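Local coordinates for periplasmic binding protein/LacI transcriptional regulator (Alkaliphilus metalliredigens, PDB 3CTP) that probably represses transcription as a LacI-type DNA-binding regulator, and binds the sugar beta-D-xylulofuranose in its periplasmic-binding-protein-like domain, at residues A[60-72]-A[112-124]. Sequence-based numbering, arbitrary orientation. Where two conformers were deposited one is given.
Sequences SKTIGLMVPNISN and LQSHRVAGIIASR. With XLF (beta-D-xylulofuranose), chain C.
Met66 lays its unbranched side chain over the strand 119-123, its methyl CE 3.9 Å from Ile120 CG2 and also against Ala122 CB; the bend at chi3 (-53°) turns that methyl onto them. On the same face Leu112, from the last turn of helix 102-114, sets CD2 3.9 Å from Gly64 CA, a fit that needs glycine, since a beta carbon there would clash. On the other face Ile121 meets Leu65 CD1 through CG2 (3.6 Å) and Ile63 CG2 through CD1, beneath helices 73-88 and 286-302. Backbone hydrogen bonds join the parallel strands, among them Ile121 N to Gly64 O (2.8 Å) and Met66 N to Ile121 O (2.9 Å).

Beyond the strand ends, Pro68, in the conformer given, lies with CG over one face of the Arg124 guanidinium, its apolar ring suited to a flat cation, while NH2 donates edge-on to the sugar O4 (2.9 Å, 158°) and NH1 forms salt bridges with Asp213 and Asp100. An alanine replacing Arg124 would probably leave O4 without this donor and Asp213 and Asp100 without their positive partner. Asn72 ND2 reaches the sugar O1 (2.8 Å), and its OD1 caps the helix at Phe74 N. Pocket residues at the C-terminal ends of parallel strands are characteristic of the periplasmic-binding-protein fold.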
ATOM      1  N   SER A  60      23.645   2.121 -17.254  1.00 31.32           N
ATOM      2  CA  SER A  60      22.295   1.873 -16.687  1.00 29.75           C
ATOM      3  C   SER A  60      21.463   3.155 -16.674  1.00 26.54           C
ATOM      4  O   SER A  60      21.947   4.225 -16.299  1.00 27.20           O
ATOM      5  CB  SER A  60      22.415   1.357 -15.250  1.00 30.59           C
ATOM      6  OG  SER A  60      21.142   1.300 -14.635  1.00 29.97           O
ATOM      7  N   LYS A  61      20.205   3.045 -17.074  1.00 22.02           N
ATOM      8  CA  LYS A  61      19.294   4.140 -16.847  1.00 18.70           C
ATOM      9  C   LYS A  61      18.276   3.717 -15.819  1.00 15.10           C
ATOM     10  O   LYS A  61      17.111   4.053 -15.938  1.00 14.96           O
ATOM     11  CB  LYS A  61      18.604   4.575 -18.145  1.00 20.77           C
ATOM     12  CG  LYS A  61      19.595   5.060 -19.192  1.00 26.14           C
ATOM     13  CD  LYS A  61      20.277   6.335 -18.711  1.00 25.55           C
ATOM     14  CE  LYS A  61      19.381   7.564 -18.894  1.00 22.49           C
ATOM     15  NZ  LYS A  61      20.212   8.806 -18.863  1.00 33.52           N
ATOM     16  N   THR A  62      18.731   3.021 -14.772  1.00 12.96           N
ATOM     17  CA  THR A  62      17.833   2.623 -13.694  1.00 11.61           C
ATOM     18  C   THR A  62      18.350   3.138 -12.355  1.00 11.76           C
ATOM     19  O   THR A  62      19.575   3.135 -12.110  1.00 14.70           O
ATOM     20  CB  THR A  62      17.639   1.110 -13.655  1.00 14.41           C
ATOM     21  OG1 THR A  62      17.085   0.694 -14.919  1.00 17.35           O
ATOM     22  CG2 THR A  62      16.658   0.702 -12.544  1.00 16.14           C
ATOM     23  N   ILE A  63      17.416   3.609 -11.536  1.00 10.30           N
ATOM     24  CA  ILE A  63      17.704   4.079 -10.178  1.00  9.31           C
ATOM     25  C   ILE A  63      17.069   3.095  -9.201  1.00  9.63           C
ATOM     26  O   ILE A  63      15.969   2.587  -9.449  1.00 10.82           O
ATOM     27  CB  ILE A  63      17.078   5.457  -9.967  1.00  9.76           C
ATOM     28  CG1 ILE A  63      17.906   6.465 -10.747  1.00 11.11           C
ATOM     29  CG2 ILE A  63      17.006   5.803  -8.470  1.00 11.95           C
ATOM     30  CD1 ILE A  63      17.172   7.785 -11.070  1.00 12.92           C
ATOM     31  N   GLY A  64      17.760   2.786  -8.112  1.00  9.23           N
ATOM     32  CA  GLY A  64      17.172   1.902  -7.100  1.00  9.66           C
ATOM     33  C   GLY A  64      16.546   2.751  -6.021  1.00  9.89           C
ATOM     34  O   GLY A  64      17.201   3.660  -5.497  1.00 11.47           O
ATOM     35  N   LEU A  65      15.287   2.506  -5.717  1.00  8.45           N
ATOM     36  CA  LEU A  65      14.603   3.222  -4.642  1.00  7.83           C
ATOM     37  C   LEU A  65      14.368   2.260  -3.491  1.00  9.24           C
ATOM     38  O   LEU A  65      13.621   1.288  -3.644  1.00  9.17           O
ATOM     39  CB  LEU A  65      13.246   3.746  -5.119  1.00  8.95           C
ATOM     40  CG  LEU A  65      12.280   4.304  -4.054  1.00  8.81           C
ATOM     41  CD1 LEU A  65      12.931   5.477  -3.281  1.00 12.48           C
ATOM     42  CD2 LEU A  65      10.977   4.779  -4.665  1.00 11.55           C
ATOM     43  N   MET A  66      15.000   2.516  -2.349  1.00  8.48           N
ATOM     44  CA  MET A  66      14.735   1.716  -1.183  1.00  9.86           C
ATOM     45  C   MET A  66      13.566   2.307  -0.435  1.00 13.29           C
ATOM     46  O   MET A  66      13.568   3.526  -0.122  1.00 16.16           O
ATOM     47  CB  MET A  66      16.020   1.559  -0.338  1.00 12.93           C
ATOM     48  CG  MET A  66      16.997   0.485  -1.060  1.00 15.17           C
ATOM     49  SD  MET A  66      18.394   0.030  -0.215  1.00 21.09           S
ATOM     50  CE  MET A  66      19.053   1.649   0.101  1.00 16.81           C
ATOM     51  N   VAL A  67      12.606   1.429  -0.147  1.00 12.65           N
ATOM     52  CA  VAL A  67      11.341   1.708   0.452  1.00 15.68           C
ATOM     53  C   VAL A  67      11.274   0.946   1.804  1.00 13.20           C
ATOM     54  O   VAL A  67      11.422  -0.264   1.811  1.00 14.19           O
ATOM     55  CB  VAL A  67      10.236   1.115  -0.498  1.00 16.24           C
ATOM     56  CG1 VAL A  67       8.891   1.465  -0.035  1.00 17.04           C
ATOM     57  CG2 VAL A  67      10.433   1.618  -1.955  1.00 22.01           C
ATOM     58  N   PRO A  68      10.963   1.623   2.950  0.50 11.73           N
ATOM     59  CA  PRO A  68      10.708   0.785   4.164  0.50 10.88           C
ATOM     60  C   PRO A  68       9.671  -0.291   3.898  0.50 11.06           C
ATOM     61  O   PRO A  68      10.010  -1.469   3.840  0.50  8.93           O
ATOM     62  CB  PRO A  68      10.143   1.774   5.193  0.50 12.67           C
ATOM     63  CG  PRO A  68      10.806   3.109   4.775  0.50 10.33           C
ATOM     64  CD  PRO A  68      10.964   3.069   3.272  0.50 14.06           C
ATOM     65  N   ASN A  69       8.395   0.080   3.836  0.50 12.67           N
ATOM     66  CA  ASN A  69       7.465  -0.822   3.131  0.50 15.38           C
ATOM     67  C   ASN A  69       6.374  -0.119   2.406  0.50 15.14           C
ATOM     68  O   ASN A  69       5.824   0.871   2.883  0.50 10.66           O
ATOM     69  CB  ASN A  69       6.913  -1.946   4.016  0.50 15.87           C
ATOM     70  CG  ASN A  69       6.515  -3.158   3.201  0.50 17.86           C
ATOM     71  OD1 ASN A  69       5.488  -3.161   2.531  0.50 13.55           O
ATOM     72  ND2 ASN A  69       7.363  -4.173   3.202  0.50 20.54           N
ATOM     73  N   ILE A  70       6.098  -0.611   1.199  1.00 17.73           N
ATOM     74  CA  ILE A  70       5.064   0.029   0.339  1.00 19.34           C
ATOM     75  C   ILE A  70       3.676  -0.301   0.859  1.00 20.48           C
ATOM     76  O   ILE A  70       2.668   0.286   0.390  1.00 22.78           O
ATOM     77  CB  ILE A  70       5.134  -0.342  -1.177  1.00 19.16           C
ATOM     78  CG1 ILE A  70       5.151  -1.855  -1.376  1.00 19.66           C
ATOM     79  CG2 ILE A  70       6.322   0.373  -1.866  1.00 24.17           C
ATOM     80  CD1 ILE A  70       5.020  -2.292  -2.826  1.00 22.74           C
ATOM     81  N   SER A  71       3.632  -1.188   1.850  1.00 17.86           N
ATOM     82  CA  SER A  71       2.371  -1.336   2.659  1.00 16.83           C
ATOM     83  C   SER A  71       1.926  -0.090   3.420  1.00 14.25           C
ATOM     84  O   SER A  71       0.748   0.056   3.735  1.00 14.58           O
ATOM     85  CB  SER A  71       2.411  -2.485   3.634  1.00 18.43           C
ATOM     86  OG  SER A  71       3.057  -2.137   4.843  1.00 22.18           O
ATOM     87  N   ASN A  72       2.845   0.832   3.675  1.00  9.90           N
ATOM     88  CA  ASN A  72       2.424   2.158   4.165  1.00  7.75           C
ATOM     89  C   ASN A  72       2.054   3.032   2.970  1.00  7.93           C
ATOM     90  O   ASN A  72       2.886   3.257   2.088  1.00  9.36           O
ATOM     91  CB  ASN A  72       3.600   2.762   4.951  1.00  7.96           C
ATOM     92  CG  ASN A  72       3.296   4.144   5.478  1.00  8.96           C
ATOM     93  OD1 ASN A  72       2.354   4.826   5.027  1.00 10.44           O
ATOM     94  ND2 ASN A  72       4.096   4.577   6.473  1.00  8.46           N
ATOM     95  N   LEU A 112      22.049  -3.754  -5.496  1.00 12.17           N
ATOM     96  CA  LEU A 112      21.979  -2.611  -6.416  1.00 11.87           C
ATOM     97  C   LEU A 112      23.349  -2.271  -7.002  1.00 14.02           C
ATOM     98  O   LEU A 112      23.473  -1.978  -8.191  1.00 14.84           O
ATOM     99  CB  LEU A 112      21.388  -1.395  -5.688  1.00 11.38           C
ATOM    100  CG  LEU A 112      19.900  -1.568  -5.366  1.00 12.86           C
ATOM    101  CD1 LEU A 112      19.403  -0.546  -4.341  1.00 14.73           C
ATOM    102  CD2 LEU A 112      19.068  -1.496  -6.686  1.00 13.54           C
ATOM    103  N   GLN A 113      24.389  -2.286  -6.175  1.00 14.01           N
ATOM    104  CA  GLN A 113      25.757  -2.051  -6.677  1.00 16.48           C
ATOM    105  C   GLN A 113      26.168  -3.098  -7.713  1.00 17.00           C
ATOM    106  O   GLN A 113      26.780  -2.773  -8.740  1.00 18.11           O
ATOM    107  CB  GLN A 113      26.748  -2.066  -5.504  1.00 18.53           C
ATOM    108  CG  GLN A 113      28.204  -2.206  -5.887  1.00 42.77           C
ATOM    109  CD  GLN A 113      29.106  -2.204  -4.666  1.00 31.73           C
ATOM    110  OE1 GLN A 113      29.586  -3.255  -4.235  1.00 48.11           O
ATOM    111  NE2 GLN A 113      29.315  -1.028  -4.084  1.00 45.37           N
ATOM    112  N   SER A 114      25.852  -4.365  -7.442  1.00 15.31           N
ATOM    113  CA  SER A 114      26.271  -5.442  -8.328  1.00 16.22           C
ATOM    114  C   SER A 114      25.551  -5.332  -9.667  1.00 17.05           C
ATOM    115  O   SER A 114      26.076  -5.734 -10.711  1.00 17.87           O
ATOM    116  CB  SER A 114      26.017  -6.811  -7.680  1.00 17.29           C
ATOM    117  OG  SER A 114      24.639  -7.160  -7.745  1.00 30.69           O
ATOM    118  N   HIS A 115      24.351  -4.748  -9.638  1.00 16.74           N
ATOM    119  CA  HIS A 115      23.564  -4.500 -10.862  1.00 15.99           C
ATOM    120  C   HIS A 115      23.856  -3.157 -11.527  1.00 17.50           C
ATOM    121  O   HIS A 115      23.231  -2.809 -12.534  1.00 19.78           O
ATOM    122  CB  HIS A 115      22.070  -4.629 -10.563  1.00 16.70           C
ATOM    123  CG  HIS A 115      21.625  -6.046 -10.460  1.00 21.15           C
ATOM    124  ND1 HIS A 115      21.798  -6.793  -9.314  1.00 19.63           N
ATOM    125  CD2 HIS A 115      21.081  -6.881 -11.377  1.00 22.05           C
ATOM    126  CE1 HIS A 115      21.350  -8.018  -9.520  1.00 27.68           C
ATOM    127  NE2 HIS A 115      20.915  -8.098 -10.765  1.00 21.62           N
ATOM    128  N   ARG A 116      24.794  -2.408 -10.966  1.00 16.54           N
ATOM    129  CA  ARG A 116      25.290  -1.193 -11.593  1.00 17.58           C
ATOM    130  C   ARG A 116      24.183  -0.192 -11.898  1.00 18.00           C
ATOM    131  O   ARG A 116      24.142   0.400 -12.993  1.00 17.92           O
ATOM    132  CB  ARG A 116      26.045  -1.521 -12.891  1.00 20.31           C
ATOM    133  CG  ARG A 116      27.351  -2.270 -12.682  1.00 37.05           C
ATOM    134  CD  ARG A 116      28.062  -2.436 -14.026  1.00 35.66           C
ATOM    135  NE  ARG A 116      29.492  -2.684 -13.873  1.00 44.15           N
ATOM    136  CZ  ARG A 116      30.418  -1.731 -13.843  1.00 42.78           C
ATOM    137  NH1 ARG A 116      30.063  -0.453 -13.940  1.00 45.62           N
ATOM    138  NH2 ARG A 116      31.695  -2.054 -13.696  1.00 46.50           N
ATOM    139  N   VAL A 117      23.275  -0.003 -10.956  1.00 15.78           N
ATOM    140  CA  VAL A 117      22.274   1.063 -11.142  1.00 14.65           C
ATOM    141  C   VAL A 117      22.960   2.418 -11.191  1.00 14.15           C
ATOM    142  O   VAL A 117      24.088   2.578 -10.705  1.00 14.38           O
ATOM    143  CB  VAL A 117      21.179   1.031 -10.049  1.00 14.52           C
ATOM    144  CG1 VAL A 117      20.455  -0.310 -10.103  1.00 16.97           C
ATOM    145  CG2 VAL A 117      21.776   1.289  -8.656  1.00 14.32           C
ATOM    146  N   ALA A 118      22.277   3.419 -11.747  1.00 12.15           N
ATOM    147  CA  ALA A 118      22.888   4.714 -11.925  1.00 13.08           C
ATOM    148  C   ALA A 118      22.950   5.490 -10.623  1.00 13.14           C
ATOM    149  O   ALA A 118      23.798   6.361 -10.445  1.00 13.30           O
ATOM    150  CB  ALA A 118      22.096   5.533 -12.955  1.00 15.64           C
ATOM    151  N   GLY A 119      22.009   5.201  -9.730  1.00 11.78           N
ATOM    152  CA  GLY A 119      21.932   5.936  -8.466  1.00 10.95           C
ATOM    153  C   GLY A 119      20.982   5.216  -7.522  1.00  8.78           C
ATOM    154  O   GLY A 119      20.241   4.345  -7.944  1.00  9.72           O
ATOM    155  N   ILE A 120      21.049   5.576  -6.243  1.00  8.38           N
ATOM    156  CA  ILE A 120      20.229   4.948  -5.212  1.00  8.52           C
ATOM    157  C   ILE A 120      19.575   6.032  -4.362  1.00  8.89           C
ATOM    158  O   ILE A 120      20.224   7.040  -4.016  1.00  9.51           O
ATOM    159  CB  ILE A 120      21.115   4.077  -4.301  1.00 10.08           C
ATOM    160  CG1 ILE A 120      21.673   2.900  -5.124  1.00 10.38           C
ATOM    161  CG2 ILE A 120      20.337   3.587  -3.059  1.00 11.55           C
ATOM    162  CD1 ILE A 120      22.677   2.007  -4.310  1.00 15.74           C
ATOM    163  N   ILE A 121      18.297   5.836  -4.052  1.00  7.82           N
ATOM    164  CA  ILE A 121      17.562   6.695  -3.113  1.00  7.70           C
ATOM    165  C   ILE A 121      17.346   5.846  -1.874  1.00  9.34           C
ATOM    166  O   ILE A 121      16.644   4.849  -1.930  1.00  9.71           O
ATOM    167  CB  ILE A 121      16.187   7.131  -3.696  1.00  7.64           C
ATOM    168  CG1 ILE A 121      16.402   7.928  -4.983  1.00  9.91           C
ATOM    169  CG2 ILE A 121      15.396   7.956  -2.640  1.00  9.78           C
ATOM    170  CD1 ILE A 121      15.113   7.996  -5.890  1.00  9.73           C
ATOM    171  N   ALA A 122      17.891   6.295  -0.739  0.50  9.26           N
ATOM    172  CA  ALA A 122      17.917   5.525   0.508  0.50  8.43           C
ATOM    173  C   ALA A 122      16.958   6.102   1.554  0.50  8.07           C
ATOM    174  O   ALA A 122      17.244   7.132   2.187  0.50  6.58           O
ATOM    175  CB  ALA A 122      19.354   5.515   1.052  0.50  9.46           C
ATOM    176  N   SER A 123      15.823   5.432   1.753  0.50  9.81           N
ATOM    177  CA  SER A 123      14.776   5.967   2.627  0.50  9.69           C
ATOM    178  C   SER A 123      14.916   5.455   4.056  0.50 10.15           C
ATOM    179  O   SER A 123      15.092   4.241   4.291  0.50  9.40           O
ATOM    180  CB  SER A 123      13.349   5.668   2.082  0.50 11.06           C
ATOM    181  OG  SER A 123      13.207   6.169   0.770  0.50 16.27           O
ATOM    182  N   ARG A 124      14.830   6.377   5.016  1.00  9.65           N
ATOM    183  CA  ARG A 124      14.791   5.979   6.408  1.00 10.33           C
ATOM    184  C   ARG A 124      15.934   4.993   6.721  1.00 11.23           C
ATOM    185  O   ARG A 124      15.763   3.975   7.429  1.00 13.56           O
ATOM    186  CB  ARG A 124      13.400   5.418   6.767  1.00 12.09           C
ATOM    187  CG  ARG A 124      13.016   5.677   8.201  1.00 16.12           C
ATOM    188  CD  ARG A 124      11.501   5.805   8.340  1.00 10.75           C
ATOM    189  NE  ARG A 124      10.826   4.509   8.161  1.00  9.74           N
ATOM    190  CZ  ARG A 124       9.498   4.393   8.111  1.00 10.95           C
ATOM    191  NH1 ARG A 124       8.932   3.195   7.983  1.00 11.14           N
ATOM    192  NH2 ARG A 124       8.735   5.491   8.225  1.00 10.22           N
TER
HETATM  193  O4  XLF C 401       9.365   8.216   8.963  1.00 10.69           O
HETATM  194  C4  XLF C 401       8.098   8.877   8.935  1.00  9.94           C
HETATM  195  C5  XLF C 401       7.112   8.009   9.702  1.00  7.80           C
HETATM  196  O5  XLF C 401       6.242   7.437   8.720  1.00  8.98           O
HETATM  197  C3  XLF C 401       7.544   8.924   7.520  1.00  9.19           C
HETATM  198  O3  XLF C 401       7.594  10.248   6.974  1.00  9.46           O
HETATM  199  C2  XLF C 401       6.129   8.463   7.737  1.00  9.00           C
HETATM  200  O2  XLF C 401       5.315   9.532   8.264  1.00  8.32           O
HETATM  201  C1  XLF C 401       5.503   7.878   6.488  1.00  6.89           C
HETATM  202  O1  XLF C 401       4.206   7.353   6.810  1.00 10.36           O